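Local coordinates for sarcolemmal membrane-associated protein (Homo sapiens, PDB 6AR0) that associates with the STRIPAK core, in a complex that dephosphorylates STK3 and inhibits Hippo signalling, and carries an FHA domain, at residues A[49-54]-A[119-124]; A[59-62]-A[67-70]. One frame throughout, in Å; residues are numbered along the deposited sequence.

Interaction 1: residues A[49-54]-A[119-124]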
loop_
_atom_site.group_PDB
_atom_site.type_symbol
_atom_site.label_atom_id
_atom_site.label_comp_id
_atom_site.label_asym_id
_atom_site.label_seq_id
_atom_site.Cartn_x
_atom_site.Cartn_y
_atom_site.Cartn_z
ATOM N N LYS A 49 -0.117 -13.182 3.949
ATOM C CA LYS A 49 1.096 -13.983 3.913
ATOM C C LYS A 49 2.108 -13.458 2.908
ATOM O O LYS A 49 3.323 -13.602 3.115
ATOM C CB LYS A 49 0.724 -15.428 3.560
ATOM C CG LYS A 49 1.867 -16.398 3.699
ATOM C CD LYS A 49 1.461 -17.819 3.378
ATOM C CE LYS A 49 2.636 -18.759 3.530
ATOM N NZ LYS A 49 2.312 -20.094 2.996
ATOM N N VAL A 50 1.635 -12.923 1.784
ATOM C CA VAL A 50 2.515 -12.627 0.659
ATOM C C VAL A 50 3.230 -11.293 0.797
ATOM O O VAL A 50 4.076 -10.975 -0.056
ATOM C CB VAL A 50 1.764 -12.758 -0.684
ATOM C CG1 VAL A 50 1.112 -14.138 -0.827
ATOM C CG2 VAL A 50 0.726 -11.679 -0.835
ATOM N N LEU A 51 2.957 -10.512 1.843
ATOM C CA LEU A 51 3.671 -9.256 2.060
ATOM C C LEU A 51 4.974 -9.497 2.800
ATOM O O LEU A 51 5.078 -10.392 3.643
ATOM C CB LEU A 51 2.850 -8.263 2.883
ATOM C CG LEU A 51 1.942 -7.343 2.042
ATOM C CD1 LEU A 51 0.821 -8.100 1.337
ATOM C CD2 LEU A 51 1.364 -6.231 2.889
ATOM N N SER A 52 5.965 -8.667 2.496
ATOM C CA SER A 52 7.188 -8.606 3.279
ATOM C C SER A 52 6.971 -7.765 4.539
ATOM O O SER A 52 6.040 -6.957 4.629
ATOM C CB SER A 52 8.320 -8.021 2.430
ATOM O OG SER A 52 8.593 -8.845 1.314
ATOM N N ARG A 53 7.845 -7.967 5.529
ATOM C CA ARG A 53 7.759 -7.184 6.757
ATOM C C ARG A 53 7.934 -5.702 6.466
ATOM O O ARG A 53 7.170 -4.865 6.962
ATOM C CB ARG A 53 8.822 -7.656 7.749
ATOM C CG ARG A 53 8.810 -6.888 9.066
ATOM C CD ARG A 53 9.918 -7.333 10.011
ATOM N NE ARG A 53 9.842 -6.620 11.289
ATOM C CZ ARG A 53 9.593 -7.180 12.475
ATOM N NH1 ARG A 53 9.411 -8.490 12.599
ATOM N NH2 ARG A 53 9.539 -6.415 13.557
ATOM N N ASN A 54 8.936 -5.363 5.659
ATOM C CA ASN A 54 9.191 -3.995 5.220
ATOM C C ASN A 54 8.930 -3.970 3.720
ATOM O O ASN A 54 9.834 -4.106 2.901
ATOM C CB ASN A 54 10.612 -3.583 5.549
ATOM C CG ASN A 54 10.952 -3.802 7.005
ATOM O OD1 ASN A 54 10.252 -3.325 7.890
ATOM N ND2 ASN A 54 12.019 -4.547 7.259
ATOM N N GLY A 119 -4.056 -15.020 -1.098
ATOM C CA GLY A 119 -4.333 -13.762 -1.753
ATOM C C GLY A 119 -3.352 -12.656 -1.367
ATOM O O GLY A 119 -2.552 -12.765 -0.440
ATOM N N CYS A 120 -3.432 -11.555 -2.107
ATOM C CA CYS A 120 -2.594 -10.377 -1.904
ATOM C C CYS A 120 -3.482 -9.185 -1.553
ATOM O O CYS A 120 -4.718 -9.265 -1.605
ATOM C CB CYS A 120 -1.758 -10.084 -3.161
ATOM S SG CYS A 120 -2.714 -9.701 -4.633
ATOM N N ILE A 121 -2.868 -8.061 -1.187
ATOM C CA ILE A 121 -3.643 -6.881 -0.827
ATOM C C ILE A 121 -3.861 -6.057 -2.086
ATOM O O ILE A 121 -2.898 -5.668 -2.754
ATOM C CB ILE A 121 -2.927 -6.071 0.255
ATOM C CG1 ILE A 121 -2.807 -6.881 1.549
ATOM C CG2 ILE A 121 -3.619 -4.730 0.488
ATOM C CD1 ILE A 121 -4.115 -7.231 2.224
ATOM N N VAL A 122 -5.129 -5.802 -2.418
ATOM C CA VAL A 122 -5.503 -4.976 -3.563
ATOM C C VAL A 122 -6.451 -3.909 -3.030
ATOM O O VAL A 122 -7.517 -4.235 -2.493
ATOM C CB VAL A 122 -6.170 -5.783 -4.697
ATOM C CG1 VAL A 122 -6.348 -4.908 -5.927
ATOM C CG2 VAL A 122 -5.361 -7.034 -5.044
ATOM N N SER A 123 -6.064 -2.646 -3.165
ATOM C CA SER A 123 -6.777 -1.559 -2.501
ATOM C C SER A 123 -7.035 -0.413 -3.465
ATOM O O SER A 123 -6.232 -0.141 -4.359
ATOM C CB SER A 123 -5.914 -1.049 -1.334
ATOM O OG SER A 123 -6.482 -0.071 -0.489
ATOM N N THR A 124 -8.160 0.257 -3.299
ATOM C CA THR A 124 -8.284 1.598 -3.844
ATOM C C THR A 124 -7.693 2.546 -2.823
ATOM O O THR A 124 -7.876 2.347 -1.618
ATOM C CB THR A 124 -9.755 1.963 -4.027
ATOM O OG1 THR A 124 -10.370 0.999 -4.876
ATOM C CG2 THR A 124 -9.918 3.366 -4.618
HETATM O O HOH W 1 -2.302 -14.065 2.054
#
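Val50 pushes its CG2 methyl against the irregular part of strand 117-128 around Gly119, lying 3.5 Å from Gly119 O and 3.8 Å from the CB of Cys120. The contact of CG2 with Cys120 CA is nearly as close, so a single methyl covers the junction between the two residues. With chi1 at -55°, CG2 sits between the backbone N and carbonyl carbon of Val50 and faces Gly119 and Cys120, while CG1 lies beside the backbone N, at a looser distance from Gly119 O. One residue further along each segment, Leu51 CD1 meets Ile121 CG1 at 3.8 Å, and these two side chains cross at about a right angle, branch end against chain middle. The carbonyl touched by Val50 also takes part in the one water bridge between the segments: a water donates to Gly119 O at 2.8 Å and accepts from the backbone N of Lys49 at 3.0 Å.

Further out, the loop is pinned through its backbone, as Asn76 ND2 bonds to Val50 O and Arg32 NH1 to Leu51 O. On the other side, Ile121 is paired by backbone hydrogen bonds with Phe105 of strand 102-105. Ser52-Arg53-Asn54-His55 matches the conserved Ser-Arg-X-His signature of FHA domains, whose loop in relatives helps to recognise phosphothreonine; the contact thus lies at the foot of what is probably the ligand-binding surface.

Chemically, the two segments meet through aliphatic groups laid against one another and against the Gly119 carbonyl, with water as the polar link. Such an interface, burying 162 Å² in all, is modest and non-directional, which is consistent with the loop's position depending on its backbone anchors as well as on this contact.

Interaction 2: residues A[59-62]-A[67-70]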
loop_
_atom_site.group_PDB
_atom_site.type_symbol
_atom_site.label_atom_id
_atom_site.label_comp_id
_atom_site.label_asym_id
_atom_site.label_seq_id
_atom_site.Cartn_x
_atom_site.Cartn_y
_atom_site.Cartn_z
ATOM N N TRP A 59 3.934 8.172 1.600
ATOM C CA TRP A 59 4.084 9.454 2.271
ATOM C C TRP A 59 3.461 10.571 1.455
ATOM O O TRP A 59 3.161 10.433 0.268
ATOM C CB TRP A 59 5.546 9.777 2.585
ATOM C CG TRP A 59 6.451 10.087 1.407
ATOM C CD1 TRP A 59 6.787 11.317 0.932
ATOM C CD2 TRP A 59 7.176 9.137 0.618
ATOM N NE1 TRP A 59 7.675 11.190 -0.102
ATOM C CE2 TRP A 59 7.936 9.861 -0.312
ATOM C CE3 TRP A 59 7.268 7.741 0.623
ATOM C CZ2 TRP A 59 8.792 9.245 -1.217
ATOM C CZ3 TRP A 59 8.109 7.128 -0.280
ATOM C CH2 TRP A 59 8.859 7.878 -1.189
ATOM N N PHE A 60 3.307 11.701 2.136
ATOM C CA PHE A 60 2.900 12.966 1.546
ATOM C C PHE A 60 4.066 13.936 1.617
ATOM O O PHE A 60 4.669 14.100 2.677
ATOM C CB PHE A 60 1.714 13.544 2.321
ATOM C CG PHE A 60 1.262 14.898 1.840
ATOM C CD1 PHE A 60 0.716 15.057 0.579
ATOM C CD2 PHE A 60 1.377 16.015 2.655
ATOM C CE1 PHE A 60 0.290 16.315 0.147
ATOM C CE2 PHE A 60 0.942 17.259 2.225
ATOM C CZ PHE A 60 0.413 17.406 0.976
ATOM N N ASP A 61 4.393 14.547 0.484
ATOM C CA ASP A 61 5.455 15.543 0.392
ATOM C C ASP A 61 4.806 16.896 0.609
ATOM O O ASP A 61 4.139 17.431 -0.281
ATOM C CB ASP A 61 6.108 15.450 -0.980
ATOM C CG ASP A 61 7.278 16.378 -1.140
ATOM O OD1 ASP A 61 7.321 17.414 -0.447
ATOM O OD2 ASP A 61 8.144 16.071 -1.992
ATOM N N HIS A 62 4.989 17.431 1.817
ATOM C CA HIS A 62 4.283 18.628 2.244
ATOM C C HIS A 62 4.711 19.864 1.457
ATOM O O HIS A 62 3.979 20.859 1.456
ATOM C CB HIS A 62 4.478 18.837 3.760
ATOM C CG HIS A 62 3.825 17.785 4.624
ATOM N ND1 HIS A 62 4.322 16.504 4.757
ATOM C CD2 HIS A 62 2.724 17.842 5.417
ATOM C CE1 HIS A 62 3.546 15.816 5.579
ATOM N NE2 HIS A 62 2.571 16.605 5.994
ATOM N N PHE A 67 1.861 12.882 -3.345
ATOM C CA PHE A 67 1.900 11.658 -2.569
ATOM C C PHE A 67 2.740 10.636 -3.322
ATOM O O PHE A 67 2.695 10.562 -4.563
ATOM C CB PHE A 67 0.486 11.092 -2.405
ATOM C CG PHE A 67 -0.435 11.938 -1.573
ATOM C CD1 PHE A 67 -0.705 11.608 -0.258
ATOM C CD2 PHE A 67 -1.061 13.043 -2.116
ATOM C CE1 PHE A 67 -1.576 12.385 0.499
ATOM C CE2 PHE A 67 -1.925 13.821 -1.359
ATOM C CZ PHE A 67 -2.187 13.476 -0.068
ATOM N N TYR A 68 3.446 9.790 -2.567
ATOM C CA TYR A 68 4.343 8.820 -3.163
ATOM C C TYR A 68 4.233 7.460 -2.499
ATOM O O TYR A 68 3.932 7.339 -1.309
ATOM C CB TYR A 68 5.801 9.249 -3.030
ATOM C CG TYR A 68 6.116 10.477 -3.825
ATOM C CD1 TYR A 68 6.491 10.376 -5.159
ATOM C CD2 TYR A 68 6.019 11.728 -3.266
ATOM C CE1 TYR A 68 6.785 11.483 -5.909
ATOM C CE2 TYR A 68 6.317 12.866 -4.011
ATOM C CZ TYR A 68 6.694 12.724 -5.335
ATOM O OH TYR A 68 7.000 13.818 -6.106
ATOM N N LEU A 69 4.553 6.445 -3.288
ATOM C CA LEU A 69 4.699 5.067 -2.857
ATOM C C LEU A 69 6.047 4.549 -3.340
ATOM O O LEU A 69 6.452 4.815 -4.477
ATOM C CB LEU A 69 3.565 4.236 -3.467
ATOM C CG LEU A 69 3.479 2.750 -3.134
ATOM C CD1 LEU A 69 3.276 2.536 -1.646
ATOM C CD2 LEU A 69 2.348 2.099 -3.923
ATOM N N GLN A 70 6.754 3.822 -2.477
ATOM C CA GLN A 70 8.047 3.254 -2.823
ATOM C C GLN A 70 8.109 1.812 -2.348
ATOM O O GLN A 70 7.809 1.524 -1.184
ATOM C CB GLN A 70 9.165 4.060 -2.161
ATOM C CG GLN A 70 10.542 3.565 -2.497
ATOM C CD GLN A 70 11.598 4.467 -1.931
ATOM O OE1 GLN A 70 11.434 5.027 -0.843
ATOM N NE2 GLN A 70 12.684 4.634 -2.663
HETATM O O HOH W 2 7.509 16.034 -4.680
#
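Trp59 and Tyr68 form the antiparallel hydrogen-bonded pair of the hairpin made by strands 56-61 and 66-71, with Trp59 N donating to Tyr68 O at 3.0 Å and Tyr68 N returning a bond of 2.9 Å to Trp59 O. The second is fairly straight, 164° at the hydrogen. Trp59 O is approached as well by the CA-H of Phe67, with the CA at 3.3 Å. A water links the polar ends of two side chains further along, donating to Asp61 OD2 at 2.8 Å and lying 2.7 Å from Tyr68 OH; the other oxygen of this carboxylate, OD1, accepts from Lys63 N in the turn.

On the face that carries Trp59 and Tyr68, the indole is swung across onto the partner strand, chi1 of 70° placing CG between the backbone N and the carbonyl carbon. Tyr68 CB then rests over one face of the six-membered ring, 3.6 Å from its centroid, in a CH-pi contact, whereas the phenol ring is slid so far aside that it barely overlaps the indole. Gln70 CB reaches the indole edge at Trp59 CZ3. With an alanine at Trp59 the indole is gone, and Tyr68 CB and Gln70 CB would probably be left more open to solvent, with a gap along this face.

Phe60 and Phe67, the non-hydrogen-bonded pair, occupy the other face, turned into the sandwich. Phe60 CD1 stands over the centre of the Phe67 ring, 3.4 Å from its CZ, with the two planes inclined at 46°. Ala4 and Pro130 pack on Phe60, Ile97 and Ala135 on Phe67.

The hairpin is therefore amphipathic: one face is a buried aromatic pair, covered by strand 95-97 and by residues near both ends of the chain, the other a partly exposed aromatic patch edged by a water-bridged carboxylate and phenol.

How the interactions relate
Interaction 1 and interaction 2 sit on opposite sides of the chain's centre, their centres 19 Å apart and their nearest atoms about 7 Å apart without touching. In sequence, the hairpin of 59-62 and 67-70 falls between the two segments of interaction 1, and strand 56-61 begins shortly after loop 49-54. That strand and 66-71 belong to the mixed five-stranded sheet, while 119-124 runs on strand 117-128 of the other, antiparallel sheet. Interaction 1 therefore connects a loop leading into one sheet to the opposite sheet, whereas interaction 2 joins neighbouring strands within a sheet. Together they illustrate the FHA beta-sandwich: a paired-strand framework carrying loops for probable phosphopeptide recognition.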